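Local coordinates for fibronectin type III domain-containing protein (Simiduia agarivorans, PDB 6P2K) that binds zinc ions and probably hydrolyses xyloglucan-type beta-glucans, as a glycoside hydrolase family 74 enzyme built from seven-bladed beta-propellers, at residues T691-S696 against S706-D711; W616-E621 against S633-G638. One frame throughout, in Å; residues are numbered along the deposited sequence.

Contact 1 (T691-S696 against S706-D711); sequences TGKGGS and SYYDHD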
loop_
_atom_site.group_PDB
_atom_site.type_symbol
_atom_site.label_atom_id
_atom_site.label_comp_id
_atom_site.label_asym_id
_atom_site.label_seq_id
_atom_site.Cartn_x
_atom_site.Cartn_y
_atom_site.Cartn_z
ATOM N N THR B 691 6.297 8.497 -55.407
ATOM C CA THR B 691 5.369 8.699 -54.303
ATOM C C THR B 691 6.075 8.419 -52.982
ATOM O O THR B 691 7.309 8.427 -52.916
ATOM C CB THR B 691 4.139 7.795 -54.442
ATOM O OG1 THR B 691 4.557 6.428 -54.547
ATOM C CG2 THR B 691 3.346 8.161 -55.679
ATOM N N GLY B 692 5.303 8.153 -51.934
ATOM C CA GLY B 692 5.876 7.802 -50.647
ATOM C C GLY B 692 4.825 7.176 -49.758
ATOM O O GLY B 692 3.628 7.202 -50.054
ATOM N N LYS B 693 5.298 6.584 -48.662
ATOM C CA LYS B 693 4.436 6.038 -47.628
ATOM C C LYS B 693 4.330 6.980 -46.439
ATOM O O LYS B 693 3.746 6.609 -45.413
ATOM C CB LYS B 693 4.952 4.674 -47.169
ATOM C CG LYS B 693 4.368 3.504 -47.935
ATOM C CD LYS B 693 2.897 3.307 -47.598
ATOM C CE LYS B 693 2.576 1.841 -47.362
ATOM N NZ LYS B 693 1.229 1.661 -46.743
ATOM N N GLY B 694 4.881 8.189 -46.569
ATOM C CA GLY B 694 5.042 9.097 -45.459
ATOM C C GLY B 694 6.515 9.332 -45.164
ATOM O O GLY B 694 7.366 9.260 -46.057
ATOM N N GLY B 695 6.809 9.605 -43.895
ATOM C CA GLY B 695 8.174 9.751 -43.420
ATOM C C GLY B 695 8.813 11.101 -43.658
ATOM O O GLY B 695 10.039 11.215 -43.539
ATOM N N SER B 696 8.040 12.116 -44.019
ATOM C CA SER B 696 8.560 13.471 -44.103
ATOM C C SER B 696 8.475 14.144 -42.739
ATOM O O SER B 696 7.600 13.840 -41.925
ATOM C CB SER B 696 7.797 14.292 -45.145
ATOM O OG SER B 696 6.594 14.796 -44.601
ATOM N N SER B 706 11.315 10.927 -48.135
ATOM C CA SER B 706 11.768 9.681 -48.742
ATOM C C SER B 706 10.843 9.299 -49.886
ATOM O O SER B 706 9.628 9.189 -49.692
ATOM C CB SER B 706 11.826 8.556 -47.702
ATOM O OG SER B 706 11.858 7.283 -48.321
ATOM N N TYR B 707 11.420 9.088 -51.069
ATOM C CA TYR B 707 10.664 8.681 -52.251
ATOM C C TYR B 707 10.598 7.159 -52.311
ATOM O O TYR B 707 11.635 6.486 -52.300
ATOM C CB TYR B 707 11.304 9.237 -53.521
ATOM C CG TYR B 707 10.790 10.599 -53.928
ATOM C CD1 TYR B 707 9.437 10.811 -54.158
ATOM C CD2 TYR B 707 11.660 11.672 -54.091
ATOM C CE1 TYR B 707 8.961 12.052 -54.534
ATOM C CE2 TYR B 707 11.193 12.919 -54.468
ATOM C CZ TYR B 707 9.842 13.103 -54.686
ATOM O OH TYR B 707 9.373 14.342 -55.060
ATOM N N TYR B 708 9.382 6.621 -52.394
ATOM C CA TYR B 708 9.177 5.184 -52.259
ATOM C C TYR B 708 7.868 4.798 -52.932
ATOM O O TYR B 708 6.839 5.440 -52.700
ATOM C CB TYR B 708 9.167 4.796 -50.775
ATOM C CG TYR B 708 8.769 3.371 -50.487
ATOM C CD1 TYR B 708 9.668 2.327 -50.670
ATOM C CD2 TYR B 708 7.501 3.069 -50.009
ATOM C CE1 TYR B 708 9.307 1.020 -50.394
ATOM C CE2 TYR B 708 7.134 1.768 -49.729
ATOM C CZ TYR B 708 8.037 0.749 -49.924
ATOM O OH TYR B 708 7.668 -0.550 -49.652
ATOM N N ASP B 709 7.907 3.753 -53.760
ATOM C CA ASP B 709 6.730 3.257 -54.474
ATOM C C ASP B 709 6.327 1.925 -53.846
ATOM O O ASP B 709 6.936 0.886 -54.120
ATOM C CB ASP B 709 7.010 3.111 -55.968
ATOM C CG ASP B 709 5.746 2.881 -56.787
ATOM O OD1 ASP B 709 4.725 2.437 -56.218
ATOM O OD2 ASP B 709 5.775 3.143 -58.010
ATOM N N HIS B 710 5.285 1.962 -53.012
ATOM C CA HIS B 710 4.840 0.770 -52.302
ATOM C C HIS B 710 4.301 -0.306 -53.237
ATOM O O HIS B 710 4.205 -1.468 -52.831
ATOM C CB HIS B 710 3.766 1.147 -51.281
ATOM C CG HIS B 710 2.409 1.355 -51.880
ATOM N ND1 HIS B 710 2.011 2.560 -52.421
ATOM C CD2 HIS B 710 1.358 0.512 -52.026
ATOM C CE1 HIS B 710 0.774 2.450 -52.874
ATOM N NE2 HIS B 710 0.356 1.217 -52.646
ATOM N N ASP B 711 3.936 0.053 -54.470
ATOM C CA ASP B 711 3.417 -0.943 -55.402
ATOM C C ASP B 711 4.479 -1.962 -55.788
ATOM O O ASP B 711 4.148 -3.102 -56.132
ATOM C CB ASP B 711 2.866 -0.262 -56.654
ATOM C CG ASP B 711 1.519 0.383 -56.418
ATOM O OD1 ASP B 711 0.714 -0.186 -55.650
ATOM O OD2 ASP B 711 1.266 1.457 -57.001
HETATM O O HOH W 1 8.750 11.291 -47.146
#

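Contact 2 (W616-E621 against S633-G638); sequences WDAEVE and SFAKGG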
loop_
_atom_site.group_PDB
_atom_site.type_symbol
_atom_site.label_atom_id
_atom_site.label_comp_id
_atom_site.label_asym_id
_atom_site.label_seq_id
_atom_site.Cartn_x
_atom_site.Cartn_y
_atom_site.Cartn_z
ATOM N N TRP B 616 -2.880 9.131 -50.379
ATOM C CA TRP B 616 -3.321 8.350 -49.224
ATOM C C TRP B 616 -2.374 8.495 -48.037
ATOM O O TRP B 616 -2.812 8.400 -46.883
ATOM C CB TRP B 616 -3.467 6.875 -49.608
ATOM C CG TRP B 616 -3.921 5.990 -48.473
ATOM C CD1 TRP B 616 -3.235 4.943 -47.922
ATOM C CD2 TRP B 616 -5.160 6.076 -47.757
ATOM N NE1 TRP B 616 -3.971 4.374 -46.910
ATOM C CE2 TRP B 616 -5.157 5.051 -46.789
ATOM C CE3 TRP B 616 -6.274 6.918 -47.843
ATOM C CZ2 TRP B 616 -6.222 4.847 -45.911
ATOM C CZ3 TRP B 616 -7.330 6.718 -46.970
ATOM C CH2 TRP B 616 -7.294 5.691 -46.014
ATOM N N ASP B 617 -1.087 8.727 -48.291
ATOM C CA ASP B 617 -0.097 8.871 -47.229
ATOM C C ASP B 617 0.490 10.280 -47.186
ATOM O O ASP B 617 1.617 10.479 -46.731
ATOM C CB ASP B 617 1.002 7.824 -47.384
ATOM C CG ASP B 617 0.503 6.416 -47.101
ATOM O OD1 ASP B 617 0.089 6.146 -45.950
ATOM O OD2 ASP B 617 0.509 5.584 -48.032
ATOM N N ALA B 618 -0.277 11.263 -47.648
ATOM C CA ALA B 618 0.173 12.647 -47.635
ATOM C C ALA B 618 0.325 13.149 -46.205
ATOM O O ALA B 618 -0.506 12.864 -45.339
ATOM C CB ALA B 618 -0.815 13.528 -48.396
ATOM N N GLU B 619 1.387 13.914 -45.964
ATOM C CA GLU B 619 1.716 14.401 -44.634
ATOM C C GLU B 619 1.814 15.920 -44.621
ATOM O O GLU B 619 2.062 16.561 -45.647
ATOM C CB GLU B 619 3.043 13.819 -44.139
ATOM C CG GLU B 619 2.998 12.354 -43.762
ATOM C CD GLU B 619 4.384 11.792 -43.543
ATOM O OE1 GLU B 619 5.304 12.210 -44.280
ATOM O OE2 GLU B 619 4.557 10.943 -42.641
ATOM N N VAL B 620 1.634 16.485 -43.431
ATOM C CA VAL B 620 1.885 17.898 -43.178
ATOM C C VAL B 620 2.639 18.012 -41.859
ATOM O O VAL B 620 2.413 17.226 -40.933
ATOM C CB VAL B 620 0.580 18.721 -43.155
ATOM C CG1 VAL B 620 -0.321 18.288 -41.998
ATOM C CG2 VAL B 620 0.887 20.214 -43.088
ATOM N N GLU B 621 3.561 18.970 -41.789
ATOM C CA GLU B 621 4.321 19.245 -40.578
ATOM C C GLU B 621 4.373 20.747 -40.351
ATOM O O GLU B 621 4.576 21.516 -41.294
ATOM C CB GLU B 621 5.751 18.692 -40.665
ATOM C CG GLU B 621 6.563 18.820 -39.376
ATOM C CD GLU B 621 6.576 17.549 -38.547
ATOM O OE1 GLU B 621 7.573 16.796 -38.645
ATOM O OE2 GLU B 621 5.601 17.306 -37.800
ATOM N N SER B 633 4.299 20.284 -46.632
ATOM C CA SER B 633 3.420 19.235 -47.129
ATOM C C SER B 633 4.188 18.281 -48.029
ATOM O O SER B 633 4.957 18.711 -48.895
ATOM C CB SER B 633 2.242 19.841 -47.903
ATOM O OG SER B 633 1.608 18.877 -48.734
ATOM N N PHE B 634 3.962 16.987 -47.829
ATOM C CA PHE B 634 4.469 15.938 -48.709
ATOM C C PHE B 634 3.254 15.246 -49.307
ATOM O O PHE B 634 2.548 14.512 -48.608
ATOM C CB PHE B 634 5.360 14.954 -47.955
ATOM C CG PHE B 634 5.806 13.775 -48.780
ATOM C CD1 PHE B 634 6.353 13.954 -50.041
ATOM C CD2 PHE B 634 5.683 12.483 -48.284
ATOM C CE1 PHE B 634 6.766 12.869 -50.795
ATOM C CE2 PHE B 634 6.095 11.393 -49.031
ATOM C CZ PHE B 634 6.638 11.585 -50.288
ATOM N N ALA B 635 3.004 15.494 -50.587
ATOM C CA ALA B 635 1.771 15.068 -51.230
ATOM C C ALA B 635 1.920 15.295 -52.726
ATOM O O ALA B 635 2.915 15.856 -53.192
ATOM C CB ALA B 635 0.561 15.838 -50.685
ATOM N N LYS B 636 0.920 14.852 -53.477
ATOM C CA LYS B 636 0.797 15.211 -54.879
ATOM C C LYS B 636 -0.219 16.336 -55.032
ATOM O O LYS B 636 -1.014 16.613 -54.132
ATOM C CB LYS B 636 0.393 13.998 -55.730
ATOM C CG LYS B 636 -1.090 13.668 -55.733
ATOM C CD LYS B 636 -1.369 12.437 -56.588
ATOM C CE LYS B 636 -2.821 12.372 -57.044
ATOM N NZ LYS B 636 -2.924 12.318 -58.536
ATOM N N GLY B 637 -0.168 17.000 -56.182
ATOM C CA GLY B 637 -1.103 18.074 -56.460
ATOM C C GLY B 637 -0.715 19.382 -55.786
ATOM O O GLY B 637 0.460 19.670 -55.544
ATOM N N GLY B 638 -1.733 20.181 -55.477
ATOM C CA GLY B 638 -1.534 21.492 -54.894
ATOM C C GLY B 638 -2.267 22.580 -55.652
ATOM O O GLY B 638 -2.513 23.664 -55.112
HETATM O O HOH W 2 -0.189 17.053 -47.595
#

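Contact 1 (T691-S696 against S706-D711)
Thr691 and Tyr708 join the loop 691-696 to strand 702-709, a strand in one four-stranded antiparallel blade of a seven-bladed beta-propeller. Tyr708 N donates to Thr691 O at 2.8 Å in a nearly straight bond of 173°. Thr691 OG1 returns a bond to Tyr708 O, 3.1 Å away. Its chi1 of 56° sets OG1 between the backbone N and the carbonyl carbon, facing the strand although CB points away from it. Tyr708 is thus held at both its N and its O by one threonine. Thr691 O also lies at the edge of the Tyr707 ring, near its plane and 3.4 Å from Tyr707 CD1. The ring's hydroxyl is held by Trp648 O.

Lys693 runs beside Tyr708, the two side chains pointing the same way. Its CB lies near Tyr708 CD2. Lys693 CG meets the ring edge near the ring plane, 3.7 Å from Tyr708 CE2. The chain then bends at chi2 and chi3. Beyond CD, Lys693 CE comes up to His710 CB at 4.2 Å. NZ ends in a hydrogen bond to Tyr402 OH.

Beyond the strand, Asp709 OD1 accepts from Asp711 N, which closes an Asx turn. Lys689 bridges the carboxylates of both aspartates. At the other end of the contact a water joins the segments. It donates to Gly694 O at 2.7 Å and accepts from Ser706 N at 2.8 Å.

Contact 2 (W616-E621 against S633-G638)
Glu619 and Phe634 form the hydrogen-bonded pair of an antiparallel beta hairpin, strands 618-625 and 628-634, at the edge of a four-stranded propeller blade. Glu619 N donates to Phe634 O and Phe634 N donates back to Glu619 O, each at 2.9 Å. Both bonds are fairly straight. Val620 and Ser633 follow as the non-hydrogen-bonded pair, their side chains on the other face of the sheet from those of Glu619 and Phe634.

Each carbonyl oxygen of the Glu619-Phe634 pair has a further contact. Phe634 O takes a CA-H...O contact from Ala618 CA at 3.2 Å. Glu619 O takes one from Ser633 CA, and it also accepts from a water at 3.0 Å. The same water is 2.8 Å from Ser633 OG. This hydroxyl stands anti to the backbone N (chi1 162°), and the water links it to the strand opposite.

The Glu619 side chain is extended beyond CG. Its OE1 reaches the edge of the Phe634 ring, 4.0 Å from Phe634 CD2 and near the ring plane. The carboxylate is turned 61° from the ring. Its main partners, Ser696 N and Gly695 N, are in the loop before the next blade. The Phe634 ring in turn packs edge-to-face with Trp648, on the neighbouring strand of its own sheet.

Past Phe634 the chain turns a corner at 635 and 636, and strand 637-638 joins the preceding blade beside 605-615. At this corner, Ala635 CB meets Ala618 CB at 3.5 Å.

The two contacts lie in successive four-stranded blades, with centres about 11 Å apart, and contact 2 closes before contact 1 opens. Glu619 of contact 2 joins them directly. Its OE1 is 2.7 Å from Ser696 N and its OE2 is 2.9 Å from Gly695 N, both probable hydrogen bonds, so the two carboxylate oxygens hold consecutive amides of the 691-696 loop. Lys693 CD also packs against Asp617 OD2 at 3.3 Å. The junction is near the zinc site of Asp405 and Asp513. The ion is about 7 Å from the side chain of Glu619 and about 10 Å from Gly694. Neither residue is a ligand of that zinc.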